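Local coordinates for uncharacterized protein (Bacteroides ovatus CL02T12C04, PDB 6PTM) that probably acts as an exo-acting carrageenase of glycoside hydrolase family 42, cleaving sugar units from the chain ends of carrageenan, at residues A503-G515 with G525-V537. Numbering follows the deposited sequence.
Sequences ATQTWYWCRREDG and GYAASNNHQPRIV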
loop_
_atom_site.group_PDB
_atom_site.type_symbol
_atom_site.label_atom_id
_atom_site.label_comp_id
_atom_site.label_asym_id
_atom_site.label_seq_id
_atom_site.Cartn_x
_atom_site.Cartn_y
_atom_site.Cartn_z
ATOM N N ALA A 503 -3.545 -8.498 1.926
ATOM C CA ALA A 503 -5.002 -8.432 1.719
ATOM C C ALA A 503 -5.335 -7.077 1.137
ATOM O O ALA A 503 -4.677 -6.102 1.510
ATOM C CB ALA A 503 -5.712 -8.645 3.020
ATOM N N THR A 504 -6.370 -7.032 0.313
ATOM C CA THR A 504 -6.835 -5.807 -0.370
ATOM C C THR A 504 -8.358 -5.776 -0.372
ATOM O O THR A 504 -8.967 -6.762 -0.820
ATOM C CB THR A 504 -6.347 -5.699 -1.812
ATOM O OG1 THR A 504 -4.934 -5.913 -1.791
ATOM C CG2 THR A 504 -6.696 -4.351 -2.406
ATOM N N GLN A 505 -8.932 -4.673 0.107
ATOM C CA GLN A 505 -10.323 -4.302 -0.234
ATOM C C GLN A 505 -10.189 -3.332 -1.400
ATOM O O GLN A 505 -9.782 -2.186 -1.120
ATOM C CB GLN A 505 -11.059 -3.680 0.949
ATOM C CG GLN A 505 -12.528 -3.472 0.617
ATOM C CD GLN A 505 -13.325 -2.895 1.754
ATOM O OE1 GLN A 505 -12.873 -2.006 2.479
ATOM N NE2 GLN A 505 -14.518 -3.419 1.912
ATOM N N THR A 506 -10.454 -3.763 -2.637
ATOM C CA THR A 506 -10.168 -2.952 -3.847
ATOM C C THR A 506 -11.279 -1.908 -4.069
ATOM O O THR A 506 -12.470 -2.263 -3.933
ATOM C CB THR A 506 -9.974 -3.829 -5.082
ATOM O OG1 THR A 506 -8.915 -4.769 -4.831
ATOM C CG2 THR A 506 -9.725 -2.983 -6.314
ATOM N N TRP A 507 -10.900 -0.673 -4.395
ATOM C CA TRP A 507 -11.851 0.380 -4.864
ATOM C C TRP A 507 -12.267 0.081 -6.311
ATOM O O TRP A 507 -11.415 0.066 -7.193
ATOM C CB TRP A 507 -11.198 1.763 -4.763
ATOM C CG TRP A 507 -12.046 2.902 -5.254
ATOM C CD1 TRP A 507 -12.035 3.443 -6.509
ATOM C CD2 TRP A 507 -13.028 3.653 -4.503
ATOM N NE1 TRP A 507 -12.928 4.477 -6.586
ATOM C CE2 TRP A 507 -13.557 4.626 -5.380
ATOM C CE3 TRP A 507 -13.525 3.602 -3.190
ATOM C CZ2 TRP A 507 -14.505 5.568 -4.969
ATOM C CZ3 TRP A 507 -14.461 4.537 -2.782
ATOM C CH2 TRP A 507 -14.953 5.494 -3.667
ATOM N N TYR A 508 -13.555 -0.179 -6.594
ATOM C CA TYR A 508 -14.668 -0.359 -5.656
ATOM C C TYR A 508 -15.848 -1.036 -6.375
ATOM O O TYR A 508 -15.943 -0.991 -7.595
ATOM C CB TYR A 508 -15.188 0.939 -5.017
ATOM C CG TYR A 508 -15.822 1.983 -5.918
ATOM C CD1 TYR A 508 -16.767 2.867 -5.408
ATOM C CD2 TYR A 508 -15.428 2.156 -7.242
ATOM C CE1 TYR A 508 -17.323 3.875 -6.189
ATOM C CE2 TYR A 508 -15.983 3.147 -8.035
ATOM C CZ TYR A 508 -16.921 4.022 -7.509
ATOM O OH TYR A 508 -17.440 5.013 -8.302
ATOM N N TRP A 509 -16.712 -1.694 -5.614
ATOM C CA TRP A 509 -17.881 -2.421 -6.168
ATOM C C TRP A 509 -19.132 -1.617 -5.836
ATOM O O TRP A 509 -19.848 -1.954 -4.873
ATOM C CB TRP A 509 -17.935 -3.845 -5.645
ATOM C CG TRP A 509 -18.890 -4.760 -6.357
ATOM C CD1 TRP A 509 -20.240 -4.618 -6.534
ATOM C CD2 TRP A 509 -18.545 -6.043 -6.913
ATOM N NE1 TRP A 509 -20.754 -5.720 -7.173
ATOM C CE2 TRP A 509 -19.743 -6.615 -7.406
ATOM C CE3 TRP A 509 -17.338 -6.754 -7.029
ATOM C CZ2 TRP A 509 -19.760 -7.869 -8.012
ATOM C CZ3 TRP A 509 -17.360 -7.992 -7.633
ATOM C CH2 TRP A 509 -18.556 -8.537 -8.111
ATOM N N CYS A 510 -19.321 -0.549 -6.596
ATOM C CA CYS A 510 -20.421 0.421 -6.395
ATOM C C CYS A 510 -21.710 -0.105 -7.043
ATOM O O CYS A 510 -22.762 0.437 -6.704
ATOM C CB CYS A 510 -20.043 1.785 -6.956
ATOM S SG CYS A 510 -21.085 3.101 -6.286
ATOM N N ARG A 511 -21.631 -1.108 -7.931
ATOM C CA ARG A 511 -22.810 -1.812 -8.512
ATOM C C ARG A 511 -23.695 -2.397 -7.408
ATOM O O ARG A 511 -23.176 -3.073 -6.500
ATOM C CB ARG A 511 -22.357 -2.962 -9.412
ATOM C CG ARG A 511 -21.761 -2.518 -10.738
ATOM C CD ARG A 511 -22.830 -2.381 -11.832
ATOM N NE ARG A 511 -22.186 -2.337 -13.141
ATOM C CZ ARG A 511 -22.807 -2.148 -14.303
ATOM N NH1 ARG A 511 -24.114 -1.965 -14.342
ATOM N NH2 ARG A 511 -22.113 -2.213 -15.426
ATOM N N ARG A 512 -25.002 -2.181 -7.506
ATOM C CA ARG A 512 -25.995 -2.856 -6.636
ATOM C C ARG A 512 -26.333 -4.186 -7.312
ATOM O O ARG A 512 -25.926 -4.381 -8.505
ATOM C CB ARG A 512 -27.234 -1.974 -6.386
ATOM C CG ARG A 512 -26.957 -0.605 -5.771
ATOM C CD ARG A 512 -26.230 -0.623 -4.419
ATOM N NE ARG A 512 -24.779 -0.853 -4.501
ATOM C CZ ARG A 512 -23.948 -1.134 -3.479
ATOM N NH1 ARG A 512 -24.402 -1.190 -2.232
ATOM N NH2 ARG A 512 -22.659 -1.368 -3.728
ATOM N N GLU A 513 -27.054 -5.066 -6.609
ATOM C CA GLU A 513 -27.425 -6.400 -7.154
ATOM C C GLU A 513 -28.182 -6.239 -8.485
ATOM O O GLU A 513 -27.949 -7.067 -9.406
ATOM C CB GLU A 513 -28.241 -7.187 -6.128
ATOM C CG GLU A 513 -28.366 -8.669 -6.467
ATOM C CD GLU A 513 -29.250 -9.472 -5.525
ATOM O OE1 GLU A 513 -29.646 -8.933 -4.478
ATOM O OE2 GLU A 513 -29.524 -10.635 -5.836
ATOM N N ASP A 514 -28.999 -5.184 -8.626
ATOM C CA ASP A 514 -29.861 -4.960 -9.828
ATOM C C ASP A 514 -29.048 -4.383 -11.013
ATOM O O ASP A 514 -29.591 -4.372 -12.163
ATOM C CB ASP A 514 -31.131 -4.162 -9.472
ATOM C CG ASP A 514 -30.961 -2.680 -9.183
ATOM O OD1 ASP A 514 -29.839 -2.156 -9.292
ATOM O OD2 ASP A 514 -31.957 -2.062 -8.815
ATOM N N GLY A 515 -27.800 -3.950 -10.785
ATOM C CA GLY A 515 -26.930 -3.338 -11.811
ATOM C C GLY A 515 -26.939 -1.813 -11.795
ATOM O O GLY A 515 -26.063 -1.209 -12.465
ATOM N N GLY A 525 -15.936 8.682 -9.900
ATOM C CA GLY A 525 -15.165 7.427 -9.806
ATOM C C GLY A 525 -15.741 6.277 -10.621
ATOM O O GLY A 525 -14.985 5.271 -10.848
ATOM N N TYR A 526 -17.004 6.375 -11.062
ATOM C CA TYR A 526 -17.809 5.176 -11.426
ATOM C C TYR A 526 -17.552 4.728 -12.869
ATOM O O TYR A 526 -17.197 3.551 -13.065
ATOM C CB TYR A 526 -19.300 5.388 -11.181
ATOM C CG TYR A 526 -20.121 4.126 -11.300
ATOM C CD1 TYR A 526 -19.966 3.069 -10.405
ATOM C CD2 TYR A 526 -21.082 3.998 -12.298
ATOM C CE1 TYR A 526 -20.742 1.922 -10.505
ATOM C CE2 TYR A 526 -21.878 2.867 -12.394
ATOM C CZ TYR A 526 -21.710 1.821 -11.498
ATOM O OH TYR A 526 -22.496 0.701 -11.598
ATOM N N ALA A 527 -17.766 5.588 -13.865
ATOM C CA ALA A 527 -17.750 5.125 -15.278
ATOM C C ALA A 527 -16.336 4.620 -15.638
ATOM O O ALA A 527 -15.332 5.296 -15.263
ATOM C CB ALA A 527 -18.251 6.210 -16.196
ATOM N N ALA A 528 -16.251 3.467 -16.322
ATOM C CA ALA A 528 -14.999 2.897 -16.881
ATOM C C ALA A 528 -14.068 2.459 -15.735
ATOM O O ALA A 528 -12.856 2.255 -15.982
ATOM C CB ALA A 528 -14.328 3.907 -17.805
ATOM N N SER A 529 -14.614 2.343 -14.517
ATOM C CA SER A 529 -14.003 1.637 -13.363
ATOM C C SER A 529 -14.298 0.135 -13.538
ATOM O O SER A 529 -14.995 -0.274 -14.554
ATOM C CB SER A 529 -14.527 2.188 -12.036
ATOM O OG SER A 529 -15.881 1.789 -11.766
ATOM N N ASN A 530 -13.852 -0.662 -12.569
ATOM C CA ASN A 530 -14.013 -2.134 -12.570
ATOM C C ASN A 530 -15.498 -2.465 -12.688
ATOM O O ASN A 530 -15.782 -3.558 -13.197
ATOM C CB ASN A 530 -13.342 -2.800 -11.363
ATOM C CG ASN A 530 -13.830 -2.286 -10.035
ATOM O OD1 ASN A 530 -13.202 -1.384 -9.469
ATOM N ND2 ASN A 530 -14.950 -2.826 -9.570
ATOM N N ASN A 531 -16.382 -1.556 -12.262
ATOM C CA ASN A 531 -17.854 -1.754 -12.310
ATOM C C ASN A 531 -18.317 -1.956 -13.772
ATOM O O ASN A 531 -19.477 -2.413 -13.964
ATOM C CB ASN A 531 -18.588 -0.615 -11.620
ATOM C CG ASN A 531 -18.261 -0.569 -10.147
ATOM O OD1 ASN A 531 -18.850 -1.333 -9.353
ATOM N ND2 ASN A 531 -17.396 0.365 -9.774
ATOM N N HIS A 532 -17.456 -1.654 -14.754
ATOM C CA HIS A 532 -17.706 -1.847 -16.204
ATOM C C HIS A 532 -16.701 -2.810 -16.850
ATOM O O HIS A 532 -16.609 -2.818 -18.115
ATOM C CB HIS A 532 -17.662 -0.477 -16.919
ATOM C CG HIS A 532 -18.741 0.440 -16.452
ATOM N ND1 HIS A 532 -18.674 1.806 -16.583
ATOM C CD2 HIS A 532 -19.943 0.173 -15.894
ATOM C CE1 HIS A 532 -19.789 2.340 -16.107
ATOM N NE2 HIS A 532 -20.579 1.358 -15.673
ATOM N N GLN A 533 -15.963 -3.605 -16.079
ATOM C CA GLN A 533 -14.804 -4.368 -16.645
ATOM C C GLN A 533 -14.778 -5.798 -16.107
ATOM O O GLN A 533 -14.039 -6.124 -15.165
ATOM C CB GLN A 533 -13.487 -3.671 -16.326
ATOM C CG GLN A 533 -13.389 -2.246 -16.830
ATOM C CD GLN A 533 -12.229 -1.515 -16.198
ATOM O OE1 GLN A 533 -11.959 -1.678 -14.995
ATOM N NE2 GLN A 533 -11.545 -0.702 -17.008
ATOM N N PRO A 534 -15.541 -6.711 -16.748
ATOM C CA PRO A 534 -15.618 -8.106 -16.297
ATOM C C PRO A 534 -14.251 -8.800 -16.178
ATOM O O PRO A 534 -14.105 -9.552 -15.274
ATOM C CB PRO A 534 -16.489 -8.800 -17.355
ATOM C CG PRO A 534 -17.282 -7.664 -17.974
ATOM C CD PRO A 534 -16.357 -6.460 -17.946
ATOM N N ARG A 535 -13.305 -8.501 -17.070
ATOM C CA ARG A 535 -12.008 -9.200 -17.098
ATOM C C ARG A 535 -11.092 -8.648 -15.993
ATOM O O ARG A 535 -10.315 -9.455 -15.439
ATOM C CB ARG A 535 -11.389 -9.176 -18.490
ATOM C CG ARG A 535 -12.008 -10.186 -19.446
ATOM C CD ARG A 535 -11.136 -10.508 -20.621
ATOM N NE ARG A 535 -10.957 -9.376 -21.495
ATOM C CZ ARG A 535 -10.132 -9.358 -22.536
ATOM N NH1 ARG A 535 -9.989 -8.253 -23.243
ATOM N NH2 ARG A 535 -9.384 -10.406 -22.823
ATOM N N ILE A 536 -11.240 -7.386 -15.591
ATOM C CA ILE A 536 -10.457 -6.816 -14.449
ATOM C C ILE A 536 -10.952 -7.427 -13.129
ATOM O O ILE A 536 -10.131 -7.863 -12.316
ATOM C CB ILE A 536 -10.537 -5.272 -14.457
ATOM C CG1 ILE A 536 -10.000 -4.684 -15.760
ATOM C CG2 ILE A 536 -9.814 -4.654 -13.273
ATOM C CD1 ILE A 536 -8.519 -4.894 -15.953
ATOM N N VAL A 537 -12.249 -7.415 -12.886
ATOM C CA VAL A 537 -12.827 -8.013 -11.648
ATOM C C VAL A 537 -12.344 -9.467 -11.539
ATOM O O VAL A 537 -11.887 -9.893 -10.459
ATOM C CB VAL A 537 -14.362 -7.879 -11.671
ATOM C CG1 VAL A 537 -15.045 -8.735 -10.624
ATOM C CG2 VAL A 537 -14.741 -6.430 -11.484
HETATM O O HOH W 1 -12.682 5.041 -9.560
HETATM O O HOH W 2 -24.815 1.077 -12.784
#
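N530 reads the backbone of Y508 at both ends of its amide: OD1 takes Y508 N at 3.1 Å, in the carbonyl plane on a lone pair, while ND2 gives to Y508 O at 2.9 Å from above that carbonyl's plane. With CG of N530 between its own N and carbonyl carbon (chi1 57°), the amide lies against the N and O of the one residue, Y508. N531 binds further along, its OD1 accepting R511 N at 3.1 Å and, weakly, C510 N; its ND2 points straight at S529 OG (169°), which fixes the amide's rotation. These loops follow strand 503-506 and precede helix 534-549, a beta-alpha connection consistent with the (beta/alpha)8 barrel of GH42 enzymes. W507 and Y508, joined by a cis peptide, lie ring over ring, with Y508 CG 3.5 Å above the W507 plane over its centre. Y508 CE2 lies 3.6 Å from N531 ND2, the ring and amide planes 85° apart. C510 CB packs 3.6 Å from Y526 CE1, with SG oblique to that ring. R511 grips N531 O side-on through NE (2.8 Å) and NH2, the oxygen lying in the guanidinium plane; NH1 holds G515 O, and D88 and E120 form salt bridges to NH2. A leucine here would probably leave N531 O without its two donors and both carboxylates without this cationic partner.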